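Local structure of prolyl-ACP dehydrogenase (Oscillatoria sp., 4IRN) at residues I121-A126 / R242-P247; P165-G168 / S173-T176; T176-D181 / Y185-Y190; H192-G197 / D201-F206. The protein oxidises a prolyl group carried on an acyl carrier protein, using FAD, in the biosynthesis of the cyanotoxin anatoxin-a. One frame throughout, in Å; residues are numbered along the deposited sequence.

Contact 1 of 4, residues I121-A126 / R242-P247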
# COMPACT_ATOMS: atom_id res chain seq x y z
N ILE A 121 24.70 -16.26 7.72
CA ILE A 121 23.98 -16.74 6.54
C ILE A 121 24.33 -15.86 5.31
O ILE A 121 24.64 -16.40 4.24
CB ILE A 121 22.45 -16.81 6.82
CG1 ILE A 121 22.12 -17.90 7.88
CG2 ILE A 121 21.68 -17.04 5.54
CD1 ILE A 121 20.75 -17.75 8.60
N PHE A 122 24.31 -14.52 5.48
CA PHE A 122 24.64 -13.57 4.41
C PHE A 122 26.11 -13.72 3.98
O PHE A 122 26.37 -13.77 2.77
CB PHE A 122 24.29 -12.12 4.82
CG PHE A 122 24.90 -11.03 3.96
CD1 PHE A 122 24.61 -10.94 2.60
CD2 PHE A 122 25.74 -10.07 4.52
CE1 PHE A 122 25.19 -9.94 1.81
CE2 PHE A 122 26.29 -9.05 3.73
CZ PHE A 122 26.01 -8.99 2.39
N ALA A 123 27.04 -13.83 4.95
CA ALA A 123 28.48 -13.98 4.73
C ALA A 123 28.81 -15.25 3.92
O ALA A 123 29.65 -15.21 3.02
CB ALA A 123 29.21 -14.00 6.06
N MET A 124 28.12 -16.37 4.23
CA MET A 124 28.28 -17.65 3.54
C MET A 124 27.71 -17.63 2.11
O MET A 124 28.34 -18.17 1.20
CB MET A 124 27.63 -18.78 4.36
CG MET A 124 28.50 -19.28 5.51
SD MET A 124 27.82 -20.65 6.48
CE MET A 124 26.14 -20.06 6.83
N ASN A 125 26.53 -17.01 1.93
CA ASN A 125 25.85 -16.89 0.63
C ASN A 125 26.63 -16.01 -0.34
O ASN A 125 26.66 -16.30 -1.54
CB ASN A 125 24.41 -16.46 0.79
CG ASN A 125 23.50 -17.64 1.07
OD1 ASN A 125 23.00 -18.31 0.16
ND2 ASN A 125 23.33 -17.98 2.34
N ALA A 126 27.32 -14.99 0.20
CA ALA A 126 28.19 -14.09 -0.53
C ALA A 126 29.38 -14.87 -1.09
O ALA A 126 29.75 -14.65 -2.23
CB ALA A 126 28.68 -12.99 0.39
N ARG A 242 25.39 -7.29 11.58
CA ARG A 242 26.54 -6.93 12.41
C ARG A 242 27.53 -8.07 12.66
O ARG A 242 28.68 -7.82 13.02
CB ARG A 242 26.08 -6.26 13.72
CG ARG A 242 25.49 -4.88 13.48
CD ARG A 242 24.68 -4.34 14.65
NE ARG A 242 25.51 -3.87 15.76
CZ ARG A 242 26.04 -2.65 15.87
NH1 ARG A 242 25.86 -1.76 14.91
NH2 ARG A 242 26.75 -2.33 16.93
N THR A 243 27.09 -9.32 12.43
CA THR A 243 27.90 -10.53 12.59
C THR A 243 28.58 -10.90 11.26
O THR A 243 29.16 -11.98 11.14
CB THR A 243 27.07 -11.64 13.23
OG1 THR A 243 25.95 -11.90 12.39
CG2 THR A 243 26.58 -11.27 14.64
N ALA A 244 28.51 -9.99 10.26
CA ALA A 244 29.14 -10.13 8.95
C ALA A 244 30.08 -8.94 8.78
O ALA A 244 29.66 -7.79 8.96
CB ALA A 244 28.09 -10.14 7.84
N GLU A 245 31.35 -9.22 8.47
CA GLU A 245 32.38 -8.19 8.33
C GLU A 245 32.39 -7.53 6.94
O GLU A 245 32.62 -8.20 5.93
CB GLU A 245 33.75 -8.75 8.72
CG GLU A 245 33.93 -8.85 10.23
CD GLU A 245 35.20 -9.49 10.74
OE1 GLU A 245 36.15 -9.67 9.95
OE2 GLU A 245 35.25 -9.80 11.96
N VAL A 246 32.09 -6.22 6.91
CA VAL A 246 32.03 -5.44 5.67
C VAL A 246 32.97 -4.19 5.70
O VAL A 246 32.51 -3.07 5.98
CB VAL A 246 30.58 -5.12 5.19
CG1 VAL A 246 30.58 -4.49 3.80
CG2 VAL A 246 29.70 -6.37 5.20
N PRO A 247 34.27 -4.38 5.40
CA PRO A 247 35.19 -3.22 5.37
C PRO A 247 35.29 -2.59 3.97
O PRO A 247 34.58 -2.99 3.04
CB PRO A 247 36.51 -3.87 5.78
CG PRO A 247 36.46 -5.24 5.16
CD PRO A 247 35.00 -5.63 5.11
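F122 and A244 show how a single methyl group can seat a helix against a loop. The A244 CB lies at the edge of the F122 ring, near its plane, with CD2 as the nearest ring atom at 4.1 Å. The same methyl meets the CB of A123 at 4.4 Å, and it therefore sits against two consecutive residues of helix 118-138. No hydrogen bond crosses between 121-126 and 242-247; the contact is apolar and buried. The F122 CB points to the loop, and CG, anti to the backbone N (chi1 165°), carries the ring out beside A244. There it also stacks with Y399 and packs on T195.

Further out, polar groups hold both partners. N125 ND2 bonds back to I121 O at 2.8 Å, from the opposite face of that carbonyl to N125 N, while its OD1 receives W129 NE1. On the loop side, A244 O accepts from K238 NZ, T243 OG1 bonds to D117, and the R242 guanidinium is tied to the carbonyls of D67, K68 and K238. F122 itself touches the FAD, and the contact thus joins the N-terminal helical region to the middle domain beside the cofactor pocket of the acyl-CoA dehydrogenase fold.

Contact 2 of 4, residues P165-G168 / S173-T176. With FAD (flavin-adenine dinucleotide), chain I.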
# COMPACT_ATOMS: atom_id res chain seq x y z
N PRO A 165 32.71 4.00 -4.74
CA PRO A 165 31.94 5.21 -4.36
C PRO A 165 31.19 5.93 -5.49
O PRO A 165 30.13 6.50 -5.22
CB PRO A 165 32.98 6.12 -3.72
CG PRO A 165 34.28 5.56 -4.12
CD PRO A 165 34.09 4.09 -4.27
N GLN A 166 31.69 5.86 -6.74
CA GLN A 166 31.09 6.49 -7.92
C GLN A 166 30.44 5.45 -8.83
O GLN A 166 29.94 5.79 -9.90
CB GLN A 166 32.15 7.29 -8.72
CG GLN A 166 32.74 8.49 -7.98
CD GLN A 166 33.95 8.15 -7.12
OE1 GLN A 166 34.43 7.00 -7.07
NE2 GLN A 166 34.47 9.14 -6.41
N ALA A 167 30.50 4.17 -8.42
CA ALA A 167 29.95 3.05 -9.18
C ALA A 167 29.29 2.01 -8.26
O ALA A 167 29.94 1.04 -7.84
CB ALA A 167 31.04 2.42 -10.04
N GLY A 168 28.03 2.27 -7.89
CA GLY A 168 27.20 1.36 -7.11
C GLY A 168 26.20 0.72 -8.05
O GLY A 168 26.44 -0.38 -8.57
N SER A 173 30.46 1.97 -14.88
CA SER A 173 31.31 3.14 -14.70
C SER A 173 32.42 2.94 -13.65
O SER A 173 32.81 3.90 -12.98
CB SER A 173 30.46 4.37 -14.39
OG SER A 173 29.85 4.87 -15.57
N LEU A 174 32.96 1.69 -13.54
CA LEU A 174 34.06 1.32 -12.64
C LEU A 174 35.30 2.12 -12.99
O LEU A 174 35.64 2.26 -14.18
CB LEU A 174 34.44 -0.17 -12.78
CG LEU A 174 33.48 -1.22 -12.28
CD1 LEU A 174 33.98 -2.61 -12.59
CD2 LEU A 174 33.23 -1.07 -10.82
N LYS A 175 36.01 2.60 -11.97
CA LYS A 175 37.25 3.33 -12.16
C LYS A 175 38.50 2.49 -11.88
O LYS A 175 39.56 2.86 -12.37
CB LYS A 175 37.24 4.67 -11.40
CG LYS A 175 36.15 5.67 -11.83
CD LYS A 175 36.29 6.20 -13.29
CE LYS A 175 35.05 6.89 -13.84
NZ LYS A 175 34.69 6.44 -15.22
N THR A 176 38.38 1.37 -11.13
CA THR A 176 39.49 0.45 -10.82
C THR A 176 40.14 -0.04 -12.11
O THR A 176 39.51 -0.78 -12.87
CB THR A 176 39.08 -0.68 -9.84
OG1 THR A 176 38.61 -0.10 -8.62
CG2 THR A 176 40.22 -1.62 -9.51
PA FAD I . 23.55 4.27 -5.27
O1A FAD I . 23.87 3.26 -6.30
O2A FAD I . 24.48 5.42 -4.95
O5B FAD I . 22.20 5.00 -5.65
C5B FAD I . 21.61 5.95 -4.74
C4B FAD I . 20.12 5.76 -4.77
O4B FAD I . 19.61 6.18 -6.05
C3B FAD I . 19.64 4.33 -4.51
O3B FAD I . 18.82 4.31 -3.35
C2B FAD I . 18.88 3.91 -5.78
O2B FAD I . 17.56 3.51 -5.45
C1B FAD I . 18.78 5.19 -6.62
N9A FAD I . 19.16 5.01 -8.03
C8A FAD I . 20.43 4.95 -8.53
N7A FAD I . 20.48 4.73 -9.83
C5A FAD I . 19.15 4.64 -10.20
C6A FAD I . 18.52 4.40 -11.44
N6A FAD I . 19.18 4.21 -12.59
N1A FAD I . 17.17 4.36 -11.46
C2A FAD I . 16.50 4.55 -10.32
N3A FAD I . 16.98 4.80 -9.10
C4A FAD I . 18.32 4.82 -9.10
N1 FAD I . 29.19 -4.65 -3.26
C2 FAD I . 30.21 -5.45 -3.71
O2 FAD I . 30.73 -5.25 -4.81
N3 FAD I . 30.69 -6.50 -2.93
C4 FAD I . 30.23 -6.83 -1.68
O4 FAD I . 30.73 -7.78 -1.07
C4X FAD I . 29.15 -5.98 -1.18
N5 FAD I . 28.68 -6.21 0.02
C5X FAD I . 27.69 -5.35 0.51
C6 FAD I . 27.18 -5.59 1.79
C7 FAD I . 26.18 -4.78 2.33
C7M FAD I . 25.59 -5.13 3.67
C8 FAD I . 25.70 -3.69 1.58
C8M FAD I . 24.61 -2.79 2.11
C9 FAD I . 26.22 -3.44 0.32
C9A FAD I . 27.20 -4.25 -0.24
N10 FAD I . 27.74 -4.03 -1.54
C10 FAD I . 28.69 -4.88 -2.04
C1' FAD I . 27.32 -2.83 -2.30
C2' FAD I . 25.85 -2.93 -2.66
O2' FAD I . 25.64 -3.81 -3.77
C3' FAD I . 25.26 -1.55 -2.92
O3' FAD I . 24.31 -1.25 -1.90
C4' FAD I . 24.62 -1.37 -4.29
O4' FAD I . 25.58 -1.61 -5.32
C5' FAD I . 23.93 -0.03 -4.46
O5' FAD I . 24.89 1.04 -4.46
P FAD I . 24.68 2.32 -3.51
O1P FAD I . 24.14 1.93 -2.19
O2P FAD I . 26.07 2.88 -3.67
O3P FAD I . 23.55 3.37 -3.93
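L174 CG lies anti to the carbonyl carbon, beside the backbone N (chi1 -70°), and with CD1 anti to CA (chi2 176°), CD2 is the branch left to turn back toward A167, although the CA-CB bond of L174 leads away from it. The methyls meet, A167 CB to L174 CD2, at 4.2 Å. A167 needs no torsion of its own, since its CB already points at the opposing chain. Besides the leucine branch it meets backbone, approaching the S173 carbonyl oxygen at 3.7 Å and the L174 N at 4.1 Å. The two loop segments meet through this one methyl, and no hydrogen bond runs between them.

Both segments belong to the long connection between strands 158-161 and 177-181 in the middle domain of the acyl-CoA dehydrogenase fold, where the chain doubles back, with the G168 end beside the FAD. On the cofactor side of A167, G168 has no side chain, and its CA comes to 3.5 Å from FAD O5', the oxygen linking ribityl chain and phosphate, a distance that leaves no room for a CB on that side. The G168 amide is bonded to Q307 OE1 of the second subunit, while H305 and A377 of that subunit bond to the same FAD, so the loop takes part in a pocket built by two chains.

Other bonds fix the course of the connection: A167 O accepts from T163 OG1, the E164 carboxylate is shared, OE1 with T176 OG1 and OE2 with K175 N, and S173 OG is engaged by D170.

Contact 3 of 4, residues T176-D181 / Y185-Y190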
# COMPACT_ATOMS: atom_id res chain seq x y z
N THR A 176 38.38 1.37 -11.13
CA THR A 176 39.49 0.45 -10.82
C THR A 176 40.14 -0.04 -12.11
O THR A 176 39.51 -0.78 -12.87
CB THR A 176 39.08 -0.68 -9.84
OG1 THR A 176 38.61 -0.10 -8.62
CG2 THR A 176 40.22 -1.62 -9.51
N THR A 177 41.36 0.43 -12.38
CA THR A 177 42.09 0.09 -13.59
C THR A 177 43.05 -1.07 -13.40
O THR A 177 43.58 -1.24 -12.30
CB THR A 177 42.81 1.32 -14.19
OG1 THR A 177 43.63 1.95 -13.20
CG2 THR A 177 41.86 2.31 -14.81
N ALA A 178 43.26 -1.85 -14.47
CA ALA A 178 44.18 -2.97 -14.52
C ALA A 178 45.10 -2.80 -15.73
O ALA A 178 44.66 -3.02 -16.87
CB ALA A 178 43.41 -4.28 -14.59
N GLN A 179 46.34 -2.33 -15.48
CA GLN A 179 47.34 -2.12 -16.53
C GLN A 179 48.28 -3.31 -16.68
O GLN A 179 48.95 -3.69 -15.72
CB GLN A 179 48.09 -0.78 -16.35
CG GLN A 179 47.35 0.43 -16.97
CD GLN A 179 47.06 0.28 -18.45
OE1 GLN A 179 47.95 0.01 -19.27
NE2 GLN A 179 45.80 0.47 -18.83
N LYS A 180 48.32 -3.90 -17.87
CA LYS A 180 49.15 -5.05 -18.25
C LYS A 180 50.64 -4.69 -18.37
O LYS A 180 50.97 -3.62 -18.85
CB LYS A 180 48.61 -5.68 -19.55
CG LYS A 180 49.02 -7.11 -19.78
CD LYS A 180 48.38 -7.71 -21.00
CE LYS A 180 48.61 -9.20 -20.98
NZ LYS A 180 47.97 -9.91 -22.10
N ASP A 181 51.52 -5.60 -17.93
CA ASP A 181 52.98 -5.48 -17.99
C ASP A 181 53.57 -6.86 -18.31
O ASP A 181 54.20 -7.51 -17.46
CB ASP A 181 53.54 -4.87 -16.69
CG ASP A 181 55.00 -4.46 -16.75
OD1 ASP A 181 55.49 -4.14 -17.86
OD2 ASP A 181 55.62 -4.38 -15.67
N TYR A 185 49.51 -7.84 -14.30
CA TYR A 185 48.58 -6.71 -14.32
C TYR A 185 48.79 -5.86 -13.08
O TYR A 185 48.96 -6.39 -11.99
CB TYR A 185 47.12 -7.19 -14.38
CG TYR A 185 46.68 -7.74 -15.71
CD1 TYR A 185 46.79 -9.10 -16.00
CD2 TYR A 185 46.08 -6.92 -16.66
CE1 TYR A 185 46.33 -9.62 -17.20
CE2 TYR A 185 45.63 -7.43 -17.88
CZ TYR A 185 45.76 -8.79 -18.14
OH TYR A 185 45.31 -9.31 -19.33
N ILE A 186 48.75 -4.53 -13.24
CA ILE A 186 48.90 -3.58 -12.15
C ILE A 186 47.52 -2.99 -11.85
O ILE A 186 46.97 -2.26 -12.68
CB ILE A 186 49.94 -2.47 -12.43
CG1 ILE A 186 51.24 -2.94 -13.17
CG2 ILE A 186 50.15 -1.55 -11.23
CD1 ILE A 186 52.14 -4.00 -12.63
N LEU A 187 46.97 -3.34 -10.67
CA LEU A 187 45.65 -2.88 -10.25
C LEU A 187 45.69 -1.71 -9.28
O LEU A 187 46.43 -1.73 -8.29
CB LEU A 187 44.81 -4.04 -9.68
CG LEU A 187 43.98 -4.81 -10.70
CD1 LEU A 187 44.81 -5.88 -11.40
CD2 LEU A 187 42.78 -5.45 -10.02
N ASN A 188 44.89 -0.68 -9.59
CA ASN A 188 44.75 0.54 -8.80
C ASN A 188 43.28 0.96 -8.75
O ASN A 188 42.61 0.97 -9.78
CB ASN A 188 45.62 1.67 -9.38
CG ASN A 188 47.08 1.55 -9.03
OD1 ASN A 188 47.50 1.93 -7.94
ND2 ASN A 188 47.87 1.02 -9.96
N GLY A 189 42.80 1.25 -7.55
CA GLY A 189 41.41 1.64 -7.32
C GLY A 189 40.94 1.54 -5.89
O GLY A 189 41.72 1.22 -4.99
N TYR A 190 39.66 1.85 -5.67
CA TYR A 190 39.04 1.80 -4.35
C TYR A 190 37.68 1.15 -4.44
O TYR A 190 36.87 1.51 -5.30
CB TYR A 190 38.99 3.21 -3.72
CG TYR A 190 38.07 3.42 -2.54
CD1 TYR A 190 38.28 2.75 -1.33
CD2 TYR A 190 37.07 4.37 -2.58
CE1 TYR A 190 37.47 2.97 -0.22
CE2 TYR A 190 36.28 4.64 -1.46
CZ TYR A 190 36.48 3.94 -0.29
OH TYR A 190 35.68 4.19 0.80
O HOH W 1 46.37 0.48 -12.89
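T177 pairs with N188 and Q179 with I186 as antiparallel hydrogen-bonded pairs, between strand segments whose directions differ by 159°; A178-L187 and K180-Y185 are the non-hydrogen-bonded pairs. The two T177-N188 bonds run nearly along the C=O axis (T177 N to N188 O 2.9 Å), whereas in the Q179-I186 pair each donor is tilted from the carbonyl plane.

On the face carrying A178, K180, Y185 and L187, the extended K180 chain and the Y185 side chain cross obliquely. K180 CG stands over one ring face in a CH-pi contact, 4.2 Å from the ring centroid, and CE reaches Y185 OH at 3.7 Å. That hydroxyl is bonded to E265 and R261. A178 CB packs on L187 CD1 at 3.8 Å.

These strands form a beta hairpin in the beta domain of the acyl-CoA dehydrogenase fold. Strand 249-257 continues the sheet beyond 184-191, while T176 and A178 make backbone bonds to T208.

On the face of T177, Q179, I186 and N188, a water donates to I186 O at 2.8 Å and is bonded to T177 OG1, with a weak bond from N188 ND2. OG1 meets it from between the backbone N and the carbonyl carbon (chi1 53°). N188 OD1 instead accepts from the backbone N of N253.

Contact 4 of 4, residues H192-G197 / D201-F206. With FAD (flavin-adenine dinucleotide), chain I.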
# COMPACT_ATOMS: atom_id res chain seq x y z
N HIS A 192 34.41 0.18 -2.08
CA HIS A 192 33.74 0.26 -0.81
C HIS A 192 32.78 -0.92 -0.69
O HIS A 192 32.48 -1.54 -1.70
CB HIS A 192 33.11 1.65 -0.57
CG HIS A 192 31.92 2.06 -1.39
ND1 HIS A 192 31.36 1.21 -2.33
CD2 HIS A 192 31.20 3.20 -1.36
CE1 HIS A 192 30.32 1.87 -2.84
NE2 HIS A 192 30.19 3.08 -2.29
N TYR A 193 32.40 -1.29 0.54
CA TYR A 193 31.54 -2.46 0.84
C TYR A 193 32.09 -3.78 0.26
O TYR A 193 31.75 -4.14 -0.87
CB TYR A 193 30.06 -2.25 0.46
CG TYR A 193 29.49 -0.90 0.82
CD1 TYR A 193 29.32 -0.53 2.15
CD2 TYR A 193 29.11 0.00 -0.17
CE1 TYR A 193 28.82 0.73 2.49
CE2 TYR A 193 28.58 1.26 0.16
CZ TYR A 193 28.44 1.61 1.49
OH TYR A 193 27.93 2.85 1.81
N VAL A 194 32.95 -4.48 1.01
CA VAL A 194 33.52 -5.75 0.57
C VAL A 194 33.22 -6.81 1.65
O VAL A 194 34.00 -6.97 2.59
CB VAL A 194 35.04 -5.66 0.20
CG1 VAL A 194 35.56 -6.97 -0.36
CG2 VAL A 194 35.31 -4.52 -0.78
N THR A 195 32.07 -7.51 1.52
CA THR A 195 31.65 -8.55 2.48
C THR A 195 32.76 -9.60 2.62
O THR A 195 33.29 -10.06 1.62
CB THR A 195 30.29 -9.15 2.09
OG1 THR A 195 29.33 -8.10 1.97
CG2 THR A 195 29.78 -10.17 3.10
N ASN A 196 33.13 -9.91 3.89
CA ASN A 196 34.17 -10.89 4.28
C ASN A 196 35.62 -10.41 4.08
O ASN A 196 36.55 -11.17 4.40
CB ASN A 196 33.93 -12.28 3.63
CG ASN A 196 32.58 -12.89 3.91
OD1 ASN A 196 32.03 -12.78 5.02
ND2 ASN A 196 32.03 -13.60 2.92
N GLY A 197 35.80 -9.18 3.59
CA GLY A 197 37.10 -8.57 3.31
C GLY A 197 38.18 -8.76 4.36
O GLY A 197 39.30 -9.16 4.04
N ASP A 201 40.55 -14.87 2.11
CA ASP A 201 41.82 -15.42 1.65
C ASP A 201 41.99 -15.19 0.15
O ASP A 201 43.12 -15.10 -0.33
CB ASP A 201 41.93 -16.91 2.01
CG ASP A 201 41.91 -17.17 3.50
OD1 ASP A 201 42.93 -16.86 4.17
OD2 ASP A 201 40.87 -17.64 4.02
N LEU A 202 40.86 -15.08 -0.58
CA LEU A 202 40.82 -14.81 -2.02
C LEU A 202 39.80 -13.70 -2.34
O LEU A 202 38.68 -13.70 -1.82
CB LEU A 202 40.52 -16.10 -2.82
CG LEU A 202 40.64 -16.03 -4.36
CD1 LEU A 202 42.11 -15.92 -4.82
CD2 LEU A 202 39.98 -17.24 -5.00
N PHE A 203 40.22 -12.75 -3.20
CA PHE A 203 39.41 -11.61 -3.59
C PHE A 203 39.04 -11.66 -5.06
O PHE A 203 39.92 -11.76 -5.91
CB PHE A 203 40.15 -10.30 -3.26
CG PHE A 203 40.28 -10.02 -1.78
CD1 PHE A 203 41.33 -10.54 -1.04
CD2 PHE A 203 39.35 -9.21 -1.13
CE1 PHE A 203 41.45 -10.27 0.33
CE2 PHE A 203 39.47 -8.94 0.25
CZ PHE A 203 40.52 -9.47 0.96
N ILE A 204 37.73 -11.62 -5.36
CA ILE A 204 37.21 -11.59 -6.73
C ILE A 204 37.00 -10.10 -7.05
O ILE A 204 36.06 -9.48 -6.55
CB ILE A 204 35.93 -12.47 -6.91
CG1 ILE A 204 36.11 -13.93 -6.40
CG2 ILE A 204 35.37 -12.41 -8.33
CD1 ILE A 204 37.23 -14.78 -7.03
N ILE A 205 37.89 -9.53 -7.85
CA ILE A 205 37.91 -8.10 -8.17
C ILE A 205 37.52 -7.78 -9.61
O ILE A 205 38.06 -8.35 -10.54
CB ILE A 205 39.26 -7.47 -7.74
CG1 ILE A 205 39.60 -7.90 -6.29
CG2 ILE A 205 39.30 -5.97 -7.98
CD1 ILE A 205 40.38 -6.98 -5.42
N PHE A 206 36.59 -6.82 -9.76
CA PHE A 206 36.10 -6.33 -11.04
C PHE A 206 36.80 -5.03 -11.38
O PHE A 206 36.64 -4.04 -10.68
CB PHE A 206 34.56 -6.20 -11.02
CG PHE A 206 33.89 -7.55 -11.09
CD1 PHE A 206 33.64 -8.29 -9.94
CD2 PHE A 206 33.52 -8.10 -12.31
CE1 PHE A 206 33.06 -9.56 -10.01
CE2 PHE A 206 32.92 -9.36 -12.38
CZ PHE A 206 32.69 -10.09 -11.23
PA FAD I . 23.55 4.27 -5.27
O1A FAD I . 23.87 3.26 -6.30
O2A FAD I . 24.48 5.42 -4.95
O5B FAD I . 22.20 5.00 -5.65
C5B FAD I . 21.61 5.95 -4.74
C4B FAD I . 20.12 5.76 -4.77
O4B FAD I . 19.61 6.18 -6.05
C3B FAD I . 19.64 4.33 -4.51
O3B FAD I . 18.82 4.31 -3.35
C2B FAD I . 18.88 3.91 -5.78
O2B FAD I . 17.56 3.51 -5.45
C1B FAD I . 18.78 5.19 -6.62
N9A FAD I . 19.16 5.01 -8.03
C8A FAD I . 20.43 4.95 -8.53
N7A FAD I . 20.48 4.73 -9.83
C5A FAD I . 19.15 4.64 -10.20
C6A FAD I . 18.52 4.40 -11.44
N6A FAD I . 19.18 4.21 -12.59
N1A FAD I . 17.17 4.36 -11.46
C2A FAD I . 16.50 4.55 -10.32
N3A FAD I . 16.98 4.80 -9.10
C4A FAD I . 18.32 4.82 -9.10
N1 FAD I . 29.19 -4.65 -3.26
C2 FAD I . 30.21 -5.45 -3.71
O2 FAD I . 30.73 -5.25 -4.81
N3 FAD I . 30.69 -6.50 -2.93
C4 FAD I . 30.23 -6.83 -1.68
O4 FAD I . 30.73 -7.78 -1.07
C4X FAD I . 29.15 -5.98 -1.18
N5 FAD I . 28.68 -6.21 0.02
C5X FAD I . 27.69 -5.35 0.51
C6 FAD I . 27.18 -5.59 1.79
C7 FAD I . 26.18 -4.78 2.33
C7M FAD I . 25.59 -5.13 3.67
C8 FAD I . 25.70 -3.69 1.58
C8M FAD I . 24.61 -2.79 2.11
C9 FAD I . 26.22 -3.44 0.32
C9A FAD I . 27.20 -4.25 -0.24
N10 FAD I . 27.74 -4.03 -1.54
C10 FAD I . 28.69 -4.88 -2.04
C1' FAD I . 27.32 -2.83 -2.30
C2' FAD I . 25.85 -2.93 -2.66
O2' FAD I . 25.64 -3.81 -3.77
C3' FAD I . 25.26 -1.55 -2.92
O3' FAD I . 24.31 -1.25 -1.90
C4' FAD I . 24.62 -1.37 -4.29
O4' FAD I . 25.58 -1.61 -5.32
C5' FAD I . 23.93 -0.03 -4.46
O5' FAD I . 24.89 1.04 -4.46
P FAD I . 24.68 2.32 -3.51
O1P FAD I . 24.14 1.93 -2.19
O2P FAD I . 26.07 2.88 -3.67
O3P FAD I . 23.55 3.37 -3.93
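F203 turns the edge of its ring to the loop: G197 O lies near the ring plane, 3.3 Å from CZ, and V194 CG1 approaches the same rim at CE2, 4.4 Å away. The ring gets there because CG is placed beside the backbone N (chi1 -69°), which carries its far end to the loop although its CA-CB bond does not point there.

What F203 touches are the two ends of a type II beta turn, closed by G197 N bonding to V194 O at 3.0 Å. The turn presents T195 to the flavin in two ways. The T195 amide donates to FAD O4 at 2.9 Å, and the hydroxyl OG1 donates to FAD N5 at 2.8 Å. Next along, Y193 sets its CB against the flavin, 3.5 Å from FAD N10, while its CE2 stands over the centre of the H192 ring.

Outside bonds hold the turn as well: N196 ND2 reaches A123 O, T195 O accepts from S159 OG, and the backbones of V194 and N196 pair with P247 and E245. A threonine hydroxyl on flavin N5, offered by a middle-domain loop, is characteristic of the flavin site of acyl-CoA dehydrogenases.

Overall arrangement
Contacts 2, 3 and 4 follow one another along the middle domain, all nested in the long loop that contact 1 closes between helix 118-138 and the segment before strand 249-257. Contacts 2 and 3 share T176, their centres about 14 Å apart. The centre of contact 4 is about 16 Å from that of contact 3, with L187 against I205, and about 11 Å from that of contact 1, which it meets through E245 O and N196 N. Contacts 1 and 3 are the most distant, about 27 Å between centres. Contacts 1 and 2 each bring one residue to the FAD pocket (F122, G168) and contact 4 brings three (Y193, V194, T195), so the flavin is held where the helical region and the middle domain meet.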